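Local structure of ribosomal protein S2-related protein (Deinococcus radiodurans, 2JH3) at residues M122-P135 and P240-A252. The protein is a multi-domain protein that binds a 4Fe-4S cluster, has chelatase-like domains and may act as a sirohydrochlorin ferrochelatase. Numbering follows the deposited sequence.
Sequences MADAIAAQARDTLP and PLHVGGPVGEHPA
H250 lies across helix 122-133 and reaches D132 through its NE2, which donates to D132 OD2 at 2.7 Å in a nearly straight bond (171° at the hydrogen). The bond stays in the imidazole plane but meets the carboxylate from above, the two flat groups being turned 37° apart. At the other nitrogen, ND1 accepts from A252 N, a capping bond just ahead of helix 253-262, so both ring nitrogens are engaged and the rotation of the ring is fixed. Q129 N and P251 CD sit over opposite faces of the ring, both displaced toward the rim, and A128 CB comes to 3.5 Å from H250 CE1. A lysine in place of H250 would probably leave A252 N without its capping acceptor and A128 CB without the ring carbon it touches.

Next along the helix, Q129 sends CG anti to its backbone N (chi1 180°) and then bends at chi2, which lays its amide beside G245, its plane steeply inclined to the imidazole. V247 turns CG2 toward the A125 carbonyl and the side chain of I126, while CG1 meets M122 CE at 3.8 Å; A252 CB rests on A125. Strand 241-243, in the second CbiX-family region, is an edge of a parallel five-stranded sheet beside strand 207-211; helix 122-133 packs on that sheet, with I126 reaching strand 144-149. T133 bonds its OG1 back to Q129 O, and T133 OG1 also sits 3.3 Å from G244 CA, where a side chain on G244 would run into it. Beyond the helix end, P135 lies over one face of the H242 ring in a CH-pi contact, CD 3.8 Å from the centroid, while L134 CD2 approaches the ring obliquely at H242 CD2.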
loop_
_atom_site.group_PDB
_atom_site.type_symbol
_atom_site.label_atom_id
_atom_site.label_comp_id
_atom_site.label_asym_id
_atom_site.label_seq_id
_atom_site.Cartn_x
_atom_site.Cartn_y
_atom_site.Cartn_z
ATOM N N MET A 122 23.213 -28.652 21.715
ATOM C CA MET A 122 22.006 -27.969 22.164
ATOM C C MET A 122 21.705 -28.257 23.637
ATOM O O MET A 122 21.114 -27.450 24.293
ATOM C CB MET A 122 20.805 -28.312 21.249
ATOM C CG MET A 122 20.693 -27.440 19.918
ATOM S SD MET A 122 20.831 -25.633 20.184
ATOM C CE MET A 122 19.404 -25.447 21.304
ATOM N N ALA A 123 22.066 -29.423 24.136
ATOM C CA ALA A 123 21.986 -29.732 25.613
ATOM C C ALA A 123 22.718 -28.721 26.509
ATOM O O ALA A 123 22.203 -28.288 27.574
ATOM C CB ALA A 123 22.491 -31.122 25.850
ATOM N N ASP A 124 23.928 -28.319 26.079
ATOM C CA ASP A 124 24.688 -27.250 26.746
ATOM C C ASP A 124 24.025 -25.912 26.715
ATOM O O ASP A 124 24.086 -25.133 27.705
ATOM C CB ASP A 124 26.037 -27.046 26.035
ATOM C CG ASP A 124 26.867 -28.294 25.999
ATOM O OD1 ASP A 124 27.212 -28.798 27.088
ATOM O OD2 ASP A 124 27.158 -28.810 24.891
ATOM N N ALA A 125 23.449 -25.574 25.553
ATOM C CA ALA A 125 22.716 -24.312 25.409
ATOM C C ALA A 125 21.448 -24.302 26.309
ATOM O O ALA A 125 21.132 -23.317 26.912
ATOM C CB ALA A 125 22.360 -24.057 23.914
ATOM N N ILE A 126 20.738 -25.422 26.346
ATOM C CA ILE A 126 19.572 -25.599 27.220
ATOM C C ILE A 126 19.959 -25.447 28.712
ATOM O O ILE A 126 19.401 -24.595 29.392
ATOM C CB ILE A 126 18.965 -26.999 27.029
ATOM C CG1 ILE A 126 18.274 -27.114 25.663
ATOM C CG2 ILE A 126 17.993 -27.342 28.240
ATOM C CD1 ILE A 126 17.956 -28.575 25.230
ATOM N N ALA A 127 20.940 -26.230 29.174
ATOM C CA ALA A 127 21.536 -26.049 30.533
ATOM C C ALA A 127 21.961 -24.630 30.834
ATOM O O ALA A 127 21.692 -24.073 31.928
ATOM C CB ALA A 127 22.662 -27.045 30.784
ATOM N N ALA A 128 22.557 -23.963 29.871
ATOM C CA ALA A 128 23.023 -22.618 30.170
ATOM C C ALA A 128 21.884 -21.662 30.392
ATOM O O ALA A 128 21.913 -20.849 31.322
ATOM C CB ALA A 128 23.898 -22.127 29.089
ATOM N N GLN A 129 20.884 -21.727 29.521
ATOM C CA GLN A 129 19.665 -20.935 29.669
ATOM C C GLN A 129 18.996 -21.282 31.023
ATOM O O GLN A 129 18.509 -20.390 31.717
ATOM C CB GLN A 129 18.753 -21.213 28.474
ATOM C CG GLN A 129 17.437 -20.515 28.405
ATOM C CD GLN A 129 17.529 -19.026 28.582
ATOM O OE1 GLN A 129 17.353 -18.281 27.648
ATOM N NE2 GLN A 129 17.771 -18.580 29.809
ATOM N N ALA A 130 18.970 -22.556 31.381
ATOM C CA ALA A 130 18.340 -22.981 32.636
ATOM C C ALA A 130 19.042 -22.286 33.815
ATOM O O ALA A 130 18.393 -21.641 34.662
ATOM C CB ALA A 130 18.415 -24.485 32.777
ATOM N N ARG A 131 20.377 -22.365 33.822
ATOM C CA ARG A 131 21.171 -21.801 34.922
ATOM C C ARG A 131 21.001 -20.330 34.990
ATOM O O ARG A 131 20.882 -19.777 36.076
ATOM C CB ARG A 131 22.635 -22.160 34.770
ATOM C CG ARG A 131 22.891 -23.632 34.967
ATOM C CD ARG A 131 24.375 -23.960 34.977
ATOM N NE ARG A 131 25.064 -23.509 33.759
ATOM C CZ ARG A 131 25.507 -24.286 32.757
ATOM N NH1 ARG A 131 25.381 -25.614 32.769
ATOM N NH2 ARG A 131 26.107 -23.703 31.710
ATOM N N ASP A 132 20.938 -19.682 33.835
ATOM C CA ASP A 132 20.798 -18.227 33.799
ATOM C C ASP A 132 19.440 -17.787 34.309
ATOM O O ASP A 132 19.264 -16.654 34.748
ATOM C CB ASP A 132 20.989 -17.686 32.373
ATOM C CG ASP A 132 22.425 -17.872 31.839
ATOM O OD1 ASP A 132 23.300 -18.368 32.599
ATOM O OD2 ASP A 132 22.648 -17.513 30.636
ATOM N N THR A 133 18.462 -18.677 34.213
ATOM C CA THR A 133 17.083 -18.363 34.566
ATOM C C THR A 133 16.842 -18.451 36.108
ATOM O O THR A 133 16.006 -17.717 36.640
ATOM C CB THR A 133 16.105 -19.262 33.730
ATOM O OG1 THR A 133 16.224 -18.921 32.329
ATOM C CG2 THR A 133 14.684 -19.098 34.167
ATOM N N LEU A 134 17.603 -19.293 36.803
ATOM C CA LEU A 134 17.514 -19.414 38.278
ATOM C C LEU A 134 17.913 -18.145 39.049
ATOM O O LEU A 134 18.762 -17.363 38.573
ATOM C CB LEU A 134 18.403 -20.544 38.766
ATOM C CG LEU A 134 18.169 -21.874 38.086
ATOM C CD1 LEU A 134 19.143 -22.882 38.637
ATOM C CD2 LEU A 134 16.716 -22.351 38.272
ATOM N N PRO A 135 17.313 -17.937 40.253
ATOM C CA PRO A 135 17.725 -16.812 41.107
ATOM C C PRO A 135 19.161 -17.112 41.413
ATOM O O PRO A 135 19.474 -18.260 41.764
ATOM C CB PRO A 135 16.838 -16.952 42.352
ATOM C CG PRO A 135 15.704 -17.792 41.915
ATOM C CD PRO A 135 16.275 -18.746 40.917
ATOM N N PRO A 240 7.670 -23.648 43.154
ATOM C CA PRO A 240 7.879 -22.443 42.351
ATOM C C PRO A 240 8.505 -22.796 40.971
ATOM O O PRO A 240 9.341 -23.671 40.879
ATOM C CB PRO A 240 8.837 -21.588 43.194
ATOM C CG PRO A 240 9.309 -22.457 44.310
ATOM C CD PRO A 240 8.579 -23.747 44.306
ATOM N N LEU A 241 8.024 -22.143 39.921
ATOM C CA LEU A 241 8.515 -22.364 38.540
ATOM C C LEU A 241 9.221 -21.114 38.065
ATOM O O LEU A 241 8.589 -20.064 37.944
ATOM C CB LEU A 241 7.364 -22.625 37.577
ATOM C CG LEU A 241 7.836 -23.010 36.161
ATOM C CD1 LEU A 241 8.611 -24.316 36.175
ATOM C CD2 LEU A 241 6.635 -23.135 35.243
ATOM N N HIS A 242 10.499 -21.235 37.743
ATOM C CA HIS A 242 11.167 -20.154 37.018
ATOM C C HIS A 242 11.066 -20.353 35.480
ATOM O O HIS A 242 11.443 -21.387 34.930
ATOM C CB HIS A 242 12.603 -20.017 37.500
ATOM C CG HIS A 242 12.730 -20.097 38.989
ATOM N ND1 HIS A 242 12.455 -19.026 39.818
ATOM C CD2 HIS A 242 13.063 -21.132 39.794
ATOM C CE1 HIS A 242 12.637 -19.405 41.077
ATOM N NE2 HIS A 242 12.999 -20.678 41.088
ATOM N N VAL A 243 10.547 -19.340 34.804
ATOM C CA VAL A 243 10.370 -19.407 33.370
ATOM C C VAL A 243 11.422 -18.606 32.572
ATOM O O VAL A 243 11.541 -17.369 32.679
ATOM C CB VAL A 243 8.950 -19.023 32.985
ATOM C CG1 VAL A 243 8.740 -19.137 31.431
ATOM C CG2 VAL A 243 7.992 -19.961 33.704
ATOM N N GLY A 244 12.156 -19.377 31.766
ATOM C CA GLY A 244 13.215 -18.873 30.886
ATOM C C GLY A 244 12.585 -18.527 29.553
ATOM O O GLY A 244 11.466 -18.968 29.217
ATOM N N GLY A 245 13.297 -17.675 28.835
ATOM C CA GLY A 245 12.999 -17.374 27.455
ATOM C C GLY A 245 13.466 -18.538 26.613
ATOM O O GLY A 245 14.137 -19.428 27.111
ATOM N N PRO A 246 13.113 -18.510 25.326
ATOM C CA PRO A 246 13.399 -19.518 24.328
ATOM C C PRO A 246 14.858 -19.686 24.181
ATOM O O PRO A 246 15.583 -18.694 24.195
ATOM C CB PRO A 246 12.809 -18.931 23.057
ATOM C CG PRO A 246 11.819 -18.071 23.472
ATOM C CD PRO A 246 12.319 -17.425 24.745
ATOM N N VAL A 247 15.296 -20.926 24.050
ATOM C CA VAL A 247 16.698 -21.230 24.060
ATOM C C VAL A 247 17.381 -20.603 22.842
ATOM O O VAL A 247 18.558 -20.206 22.911
ATOM C CB VAL A 247 16.967 -22.743 24.086
ATOM C CG1 VAL A 247 16.477 -23.464 22.823
ATOM C CG2 VAL A 247 18.437 -23.009 24.254
ATOM N N GLY A 248 16.603 -20.464 21.767
ATOM C CA GLY A 248 17.084 -19.916 20.500
ATOM C C GLY A 248 17.645 -18.527 20.673
ATOM O O GLY A 248 18.375 -18.072 19.822
ATOM N N GLU A 249 17.306 -17.842 21.762
ATOM C CA GLU A 249 17.759 -16.488 21.943
ATOM C C GLU A 249 19.026 -16.420 22.833
ATOM O O GLU A 249 19.574 -15.346 23.062
ATOM C CB GLU A 249 16.626 -15.625 22.519
ATOM C CG GLU A 249 15.162 -15.913 21.986
ATOM C CD GLU A 249 14.813 -15.308 20.611
ATOM O OE1 GLU A 249 15.703 -15.304 19.728
ATOM O OE2 GLU A 249 13.642 -14.851 20.409
ATOM N N HIS A 250 19.538 -17.559 23.275
ATOM C CA HIS A 250 20.684 -17.586 24.141
ATOM C C HIS A 250 22.044 -17.486 23.359
ATOM O O HIS A 250 22.239 -18.148 22.369
ATOM C CB HIS A 250 20.638 -18.873 24.975
ATOM C CG HIS A 250 21.505 -18.830 26.197
ATOM N ND1 HIS A 250 22.787 -19.342 26.231
ATOM C CD2 HIS A 250 21.270 -18.330 27.437
ATOM C CE1 HIS A 250 23.317 -19.126 27.422
ATOM N NE2 HIS A 250 22.418 -18.507 28.173
ATOM N N PRO A 251 23.022 -16.721 23.868
ATOM C CA PRO A 251 24.255 -16.568 23.055
ATOM C C PRO A 251 24.976 -17.877 22.804
ATOM O O PRO A 251 25.807 -17.970 21.904
ATOM C CB PRO A 251 25.130 -15.633 23.878
ATOM C CG PRO A 251 24.171 -15.011 24.941
ATOM C CD PRO A 251 23.106 -16.014 25.159
ATOM N N ALA A 252 24.671 -18.886 23.606
ATOM C CA ALA A 252 25.344 -20.170 23.479
ATOM C C ALA A 252 24.991 -20.864 22.177
ATOM O O ALA A 252 25.719 -21.739 21.750
ATOM C CB ALA A 252 24.990 -21.059 24.657
#